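Local coordinates for protein 6-phosphogluconolactonase (Thermotoga maritima, PDB 1VL1) that catalyses the hydrolysis of 6-phosphogluconolactone to 6-phosphogluconate, the second step of the oxidative pentose phosphate pathway, at residues Lys32-Met37 / Ala65-Pro70; Pro59-Leu64 / Asn97-Ser102. All blocks are in the same frame, centred on the assembly; numbering follows the deposited sequence.

Contact 1 of 2, residues Lys32-Met37 / Ala65-Pro70; sequences KIRTKM and AEQKFP
The Phe69 ring meets Met37 and Arg34 of helix 25-43. The methyl CE of Met37 sits over the middle of one ring face, 4.3 Å from the Phe69 centroid and 9° off the ring normal. Met37 SD lies obliquely to the same ring, 4.7 Å from the centroid, so this is a Met-aromatic contact. The bend at the last torsion of Met37 (chi3 61°) turns CE in over the ring. Arg34 touches the far end of the ring: its CG is 3.9 Å from Phe69 CZ, and its CA lies at the ring edge, in plane. The contact packs the loop between helix 57-64 and strand 74-82 against helix 25-43, within the alpha/beta fold of the family. Ile74 of that strand also touches both Met37 and Phe69. Cutting Phe69 back to an alanine would probably leave the Met37 methyl without its aromatic partner and open a gap beside the Arg34 stem. Farther out, Arg34 CD packs at 3.8 Å on Gln67 OE1, the two side chains crossing at about a right angle. Their polar ends bind elsewhere: Arg34 NH2 forms a salt bridge with Glu31, and Gln67 NE2 bonds to Lys63 O.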
loop_
_atom_site.group_PDB
_atom_site.type_symbol
_atom_site.label_atom_id
_atom_site.label_comp_id
_atom_site.label_asym_id
_atom_site.label_seq_id
_atom_site.Cartn_x
_atom_site.Cartn_y
_atom_site.Cartn_z
ATOM N N LYS A 32 6.598 -13.219 -7.124
ATOM C CA LYS A 32 7.612 -12.445 -6.414
ATOM C C LYS A 32 7.182 -12.109 -4.994
ATOM O O LYS A 32 7.971 -12.220 -4.044
ATOM C CB LYS A 32 7.900 -11.148 -7.174
ATOM C CG LYS A 32 8.637 -11.365 -8.449
ATOM C CD LYS A 32 10.124 -11.545 -8.105
ATOM C CE LYS A 32 11.031 -11.571 -9.282
ATOM N NZ LYS A 32 10.862 -12.844 -10.032
ATOM N N ILE A 33 5.921 -11.714 -4.838
ATOM C CA ILE A 33 5.397 -11.400 -3.507
ATOM C C ILE A 33 5.331 -12.665 -2.659
ATOM O O ILE A 33 5.740 -12.689 -1.493
ATOM C CB ILE A 33 4.029 -10.716 -3.615
ATOM C CG1 ILE A 33 4.225 -9.357 -4.270
ATOM C CG2 ILE A 33 3.425 -10.523 -2.239
ATOM C CD1 ILE A 33 2.964 -8.602 -4.457
ATOM N N ARG A 34 4.835 -13.728 -3.239
ATOM C CA ARG A 34 4.804 -14.993 -2.514
ATOM C C ARG A 34 6.176 -15.342 -1.960
ATOM O O ARG A 34 6.305 -15.703 -0.772
ATOM C CB ARG A 34 4.262 -16.142 -3.379
ATOM C CG ARG A 34 4.264 -17.482 -2.633
ATOM C CD ARG A 34 4.100 -18.694 -3.503
ATOM N NE ARG A 34 5.274 -18.902 -4.362
ATOM C CZ ARG A 34 6.427 -19.446 -3.957
ATOM N NH1 ARG A 34 6.631 -19.818 -2.689
ATOM N NH2 ARG A 34 7.403 -19.605 -4.823
ATOM N N THR A 35 7.186 -15.293 -2.834
ATOM C CA THR A 35 8.544 -15.680 -2.458
ATOM C C THR A 35 9.070 -14.837 -1.308
ATOM O O THR A 35 9.655 -15.374 -0.357
ATOM C CB THR A 35 9.457 -15.560 -3.681
ATOM O OG1 THR A 35 9.099 -16.601 -4.591
ATOM C CG2 THR A 35 10.890 -15.873 -3.329
ATOM N N LYS A 36 8.813 -13.534 -1.384
ATOM C CA LYS A 36 9.273 -12.605 -0.359
ATOM C C LYS A 36 8.597 -12.844 0.969
ATOM O O LYS A 36 9.251 -12.858 1.997
ATOM C CB LYS A 36 9.054 -11.164 -0.763
ATOM C CG LYS A 36 9.723 -10.190 0.200
ATOM C CD LYS A 36 11.231 -10.223 0.032
ATOM C CE LYS A 36 11.980 -10.495 1.327
ATOM N NZ LYS A 36 13.478 -10.577 1.134
ATOM N N MET A 37 7.281 -13.029 0.931
ATOM C CA MET A 37 6.503 -13.270 2.131
ATOM C C MET A 37 6.935 -14.572 2.771
ATOM O O MET A 37 7.061 -14.670 3.982
ATOM C CB MET A 37 5.011 -13.290 1.808
ATOM C CG MET A 37 4.456 -11.888 1.402
ATOM S SD MET A 37 2.669 -11.882 1.029
ATOM C CE MET A 37 2.077 -12.396 2.612
ATOM N N ALA A 65 -4.708 -14.129 -2.335
ATOM C CA ALA A 65 -5.678 -14.704 -1.399
ATOM C C ALA A 65 -5.844 -16.193 -1.544
ATOM O O ALA A 65 -6.324 -16.845 -0.615
ATOM C CB ALA A 65 -7.017 -14.032 -1.532
ATOM N N GLU A 66 -5.470 -16.710 -2.703
ATOM C CA GLU A 66 -5.589 -18.116 -3.020
ATOM C C GLU A 66 -4.357 -18.935 -2.599
ATOM O O GLU A 66 -4.395 -20.159 -2.651
ATOM C CB GLU A 66 -5.867 -18.278 -4.529
ATOM C CG GLU A 66 -7.228 -17.692 -4.912
ATOM C CD GLU A 66 -7.442 -17.470 -6.399
ATOM O OE1 GLU A 66 -6.633 -17.976 -7.247
ATOM O OE2 GLU A 66 -8.450 -16.765 -6.708
ATOM N N GLN A 67 -3.288 -18.275 -2.155
ATOM C CA GLN A 67 -2.057 -18.985 -1.814
ATOM C C GLN A 67 -2.221 -19.605 -0.418
ATOM O O GLN A 67 -2.951 -19.063 0.392
ATOM C CB GLN A 67 -0.863 -18.022 -1.816
ATOM C CG GLN A 67 -0.649 -17.192 -3.083
ATOM C CD GLN A 67 -0.571 -18.043 -4.297
ATOM O OE1 GLN A 67 0.416 -18.723 -4.480
ATOM N NE2 GLN A 67 -1.612 -18.021 -5.143
ATOM N N LYS A 68 -1.523 -20.703 -0.138
ATOM C CA LYS A 68 -1.547 -21.341 1.176
ATOM C C LYS A 68 -0.440 -20.682 2.017
ATOM O O LYS A 68 0.704 -21.126 2.052
ATOM C CB LYS A 68 -1.354 -22.844 1.072
ATOM C CG LYS A 68 -2.539 -23.601 0.425
ATOM C CD LYS A 68 -3.938 -23.287 1.032
ATOM C CE LYS A 68 -5.004 -24.158 0.365
ATOM N NZ LYS A 68 -6.419 -23.965 0.911
ATOM N N PHE A 69 -0.814 -19.585 2.653
ATOM C CA PHE A 69 -0.015 -18.919 3.691
ATOM C C PHE A 69 -0.589 -19.246 5.054
ATOM O O PHE A 69 -1.794 -19.627 5.171
ATOM C CB PHE A 69 -0.061 -17.418 3.514
ATOM C CG PHE A 69 0.678 -16.904 2.308
ATOM C CD1 PHE A 69 2.044 -16.968 2.248
ATOM C CD2 PHE A 69 -0.012 -16.272 1.273
ATOM C CE1 PHE A 69 2.723 -16.467 1.132
ATOM C CE2 PHE A 69 0.659 -15.753 0.175
ATOM C CZ PHE A 69 2.030 -15.874 0.099
ATOM N N PRO A 70 0.234 -19.141 6.103
ATOM C CA PRO A 70 -0.287 -19.198 7.440
ATOM C C PRO A 70 -0.824 -17.808 7.782
ATOM O O PRO A 70 -0.117 -16.981 8.345
ATOM C CB PRO A 70 0.933 -19.579 8.267
ATOM C CG PRO A 70 2.055 -18.954 7.574
ATOM C CD PRO A 70 1.703 -18.943 6.092
#

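Contact 2 of 2, residues Pro59-Leu64 / Asn97-Ser102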
loop_
_atom_site.group_PDB
_atom_site.type_symbol
_atom_site.label_atom_id
_atom_site.label_comp_id
_atom_site.label_asym_id
_atom_site.label_seq_id
_atom_site.Cartn_x
_atom_site.Cartn_y
_atom_site.Cartn_z
ATOM N N PRO A 59 -6.193 -6.966 -8.443
ATOM C CA PRO A 59 -6.084 -8.271 -9.076
ATOM C C PRO A 59 -4.947 -9.099 -8.517
ATOM O O PRO A 59 -5.039 -10.319 -8.488
ATOM C CB PRO A 59 -5.846 -7.948 -10.577
ATOM C CG PRO A 59 -6.291 -6.602 -10.721
ATOM C CD PRO A 59 -6.139 -5.902 -9.450
ATOM N N VAL A 60 -3.857 -8.450 -8.132
ATOM C CA VAL A 60 -2.772 -9.160 -7.461
ATOM C C VAL A 60 -3.202 -9.749 -6.126
ATOM O O VAL A 60 -2.975 -10.913 -5.842
ATOM C CB VAL A 60 -1.532 -8.279 -7.333
ATOM C CG1 VAL A 60 -0.518 -8.908 -6.432
ATOM C CG2 VAL A 60 -0.952 -7.970 -8.769
ATOM N N TYR A 61 -3.911 -8.975 -5.329
ATOM C CA TYR A 61 -4.427 -9.476 -4.031
ATOM C C TYR A 61 -5.369 -10.639 -4.224
ATOM O O TYR A 61 -5.400 -11.595 -3.401
ATOM C CB TYR A 61 -5.183 -8.372 -3.294
ATOM C CG TYR A 61 -4.374 -7.120 -2.998
ATOM C CD1 TYR A 61 -2.975 -7.135 -3.006
ATOM C CD2 TYR A 61 -5.007 -5.925 -2.716
ATOM C CE1 TYR A 61 -2.244 -6.035 -2.729
ATOM C CE2 TYR A 61 -4.289 -4.796 -2.461
ATOM C CZ TYR A 61 -2.895 -4.859 -2.443
ATOM O OH TYR A 61 -2.180 -3.745 -2.185
ATOM N N GLU A 62 -6.164 -10.561 -5.280
ATOM C CA GLU A 62 -7.179 -11.588 -5.562
ATOM C C GLU A 62 -6.508 -12.967 -5.725
ATOM O O GLU A 62 -7.014 -13.961 -5.233
ATOM C CB GLU A 62 -7.988 -11.223 -6.795
ATOM C CG GLU A 62 -9.196 -12.104 -6.996
ATOM C CD GLU A 62 -10.028 -11.679 -8.176
ATOM O OE1 GLU A 62 -9.579 -10.768 -8.937
ATOM O OE2 GLU A 62 -11.116 -12.284 -8.342
ATOM N N LYS A 63 -5.343 -12.995 -6.393
ATOM C CA LYS A 63 -4.577 -14.238 -6.575
ATOM C C LYS A 63 -3.788 -14.579 -5.313
ATOM O O LYS A 63 -3.726 -15.764 -4.973
ATOM C CB LYS A 63 -3.618 -14.134 -7.738
ATOM C CG LYS A 63 -4.265 -14.156 -9.112
ATOM N N LEU A 64 -3.239 -13.576 -4.621
ATOM C CA LEU A 64 -2.525 -13.828 -3.340
ATOM C C LEU A 64 -3.430 -14.509 -2.332
ATOM O O LEU A 64 -3.012 -15.403 -1.609
ATOM C CB LEU A 64 -1.958 -12.554 -2.725
ATOM C CG LEU A 64 -0.650 -12.081 -3.331
ATOM C CD1 LEU A 64 -0.355 -10.684 -2.902
ATOM C CD2 LEU A 64 0.488 -13.034 -2.898
ATOM N N ASN A 97 -11.242 -5.858 1.049
ATOM C CA ASN A 97 -12.052 -6.902 1.712
ATOM C C ASN A 97 -12.650 -7.886 0.712
ATOM O O ASN A 97 -12.591 -9.101 0.920
ATOM C CB ASN A 97 -13.164 -6.296 2.564
ATOM C CG ASN A 97 -13.867 -7.329 3.446
ATOM O OD1 ASN A 97 -13.214 -8.115 4.116
ATOM N ND2 ASN A 97 -15.209 -7.371 3.388
ATOM N N GLU A 98 -13.135 -7.368 -0.412
ATOM C CA GLU A 98 -13.756 -8.201 -1.447
ATOM C C GLU A 98 -12.780 -9.221 -2.063
ATOM O O GLU A 98 -13.157 -10.353 -2.331
ATOM C CB GLU A 98 -14.384 -7.306 -2.517
ATOM C CG GLU A 98 -15.818 -6.926 -2.158
ATOM C CD GLU A 98 -16.448 -5.838 -3.007
ATOM O OE1 GLU A 98 -15.809 -5.329 -3.966
ATOM O OE2 GLU A 98 -17.592 -5.493 -2.642
ATOM N N VAL A 99 -11.555 -8.777 -2.350
ATOM C CA VAL A 99 -10.562 -9.624 -3.040
ATOM C C VAL A 99 -9.677 -10.431 -2.102
ATOM O O VAL A 99 -9.168 -11.501 -2.491
ATOM C CB VAL A 99 -9.694 -8.806 -4.028
ATOM C CG1 VAL A 99 -10.591 -8.229 -5.144
ATOM C CG2 VAL A 99 -8.856 -7.788 -3.350
ATOM N N LEU A 100 -9.509 -9.970 -0.865
ATOM C CA LEU A 100 -8.548 -10.598 0.030
ATOM C C LEU A 100 -9.079 -10.891 1.406
ATOM O O LEU A 100 -9.089 -12.024 1.804
ATOM C CB LEU A 100 -7.317 -9.714 0.141
ATOM C CG LEU A 100 -6.200 -10.118 1.090
ATOM C CD1 LEU A 100 -5.595 -11.445 0.642
ATOM C CD2 LEU A 100 -5.074 -9.051 1.142
ATOM N N PHE A 101 -9.495 -9.867 2.149
ATOM C CA PHE A 101 -9.793 -10.078 3.579
ATOM C C PHE A 101 -10.952 -11.017 3.820
ATOM O O PHE A 101 -11.025 -11.645 4.866
ATOM C CB PHE A 101 -10.033 -8.766 4.341
ATOM C CG PHE A 101 -8.943 -7.740 4.252
ATOM C CD1 PHE A 101 -7.582 -8.060 4.215
ATOM C CD2 PHE A 101 -9.299 -6.372 4.254
ATOM C CE1 PHE A 101 -6.644 -7.039 4.133
ATOM C CE2 PHE A 101 -8.362 -5.406 4.235
ATOM C CZ PHE A 101 -7.042 -5.739 4.160
ATOM N N SER A 102 -11.892 -11.061 2.888
ATOM C CA SER A 102 -13.089 -11.912 3.009
ATOM C C SER A 102 -12.878 -13.235 2.268
ATOM O O SER A 102 -13.760 -14.127 2.310
ATOM C CB SER A 102 -14.293 -11.167 2.429
ATOM O OG SER A 102 -14.358 -11.239 0.968
#
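Two helices of the alpha/beta fold, 57-64 and 92-101, pack side by side. Their short segments run in roughly the same direction, 41° apart, with axes 7.8 Å from each other at the closest. Val99 fills the space between them. With CG1 anti to the carbonyl carbon (chi1 -63°), Val99 CG2 is set 3.7 Å from Tyr61 CB and at the edge of the Tyr61 ring, near its plane. Val99 CB lies 4.1 Å from Glu62 CB. The backbones also come close: Glu62 CA is 3.7 Å from Val99 O. Arg103 NH1 bonds to both Val99 O and Glu62 O, so one guanidinium nitrogen joins the two helices. Strand 47-51, helix 57-64 and strand 74-82 form a beta-alpha-beta crossover, the two strands being parallel neighbours. Leu51 of strand 47-51 touches both Tyr61 and Leu100 from the sheet. Leu100 adds its CB, 4.3 Å from Tyr61 CB, and its CD1, 4.1 Å from Tyr61 O. Helix 92-101 makes a wider pi-type turn at 97-101. There Asn97 O accepts two bonds from Ser102, from N at 2.9 Å and from OG at 2.8 Å, the hydroxyl tilted 32° from the carbonyl plane. The Tyr61 hydroxyl bonds to Ala52 O.

Contacts 1 and 2 are neighbours, their centres 12 Å apart on the same side of the chain's centre. Helix 57-64 sits between helix 25-43 and helix 92-101, and residues 65-70 continue directly from it. Ile33 CG2 of contact 1 is 3.8 Å from Leu64 CD1 of contact 2, and Ile33 CD1 is 4.0 Å from Val60 CG1. Beyond the helix end, Ala65 CB packs 3.7 Å from Leu100 CD1. Leu64 touches both Ile33 and Phe69, and so packs on both segments of contact 1. The segments of the two contacts alternate along the chain.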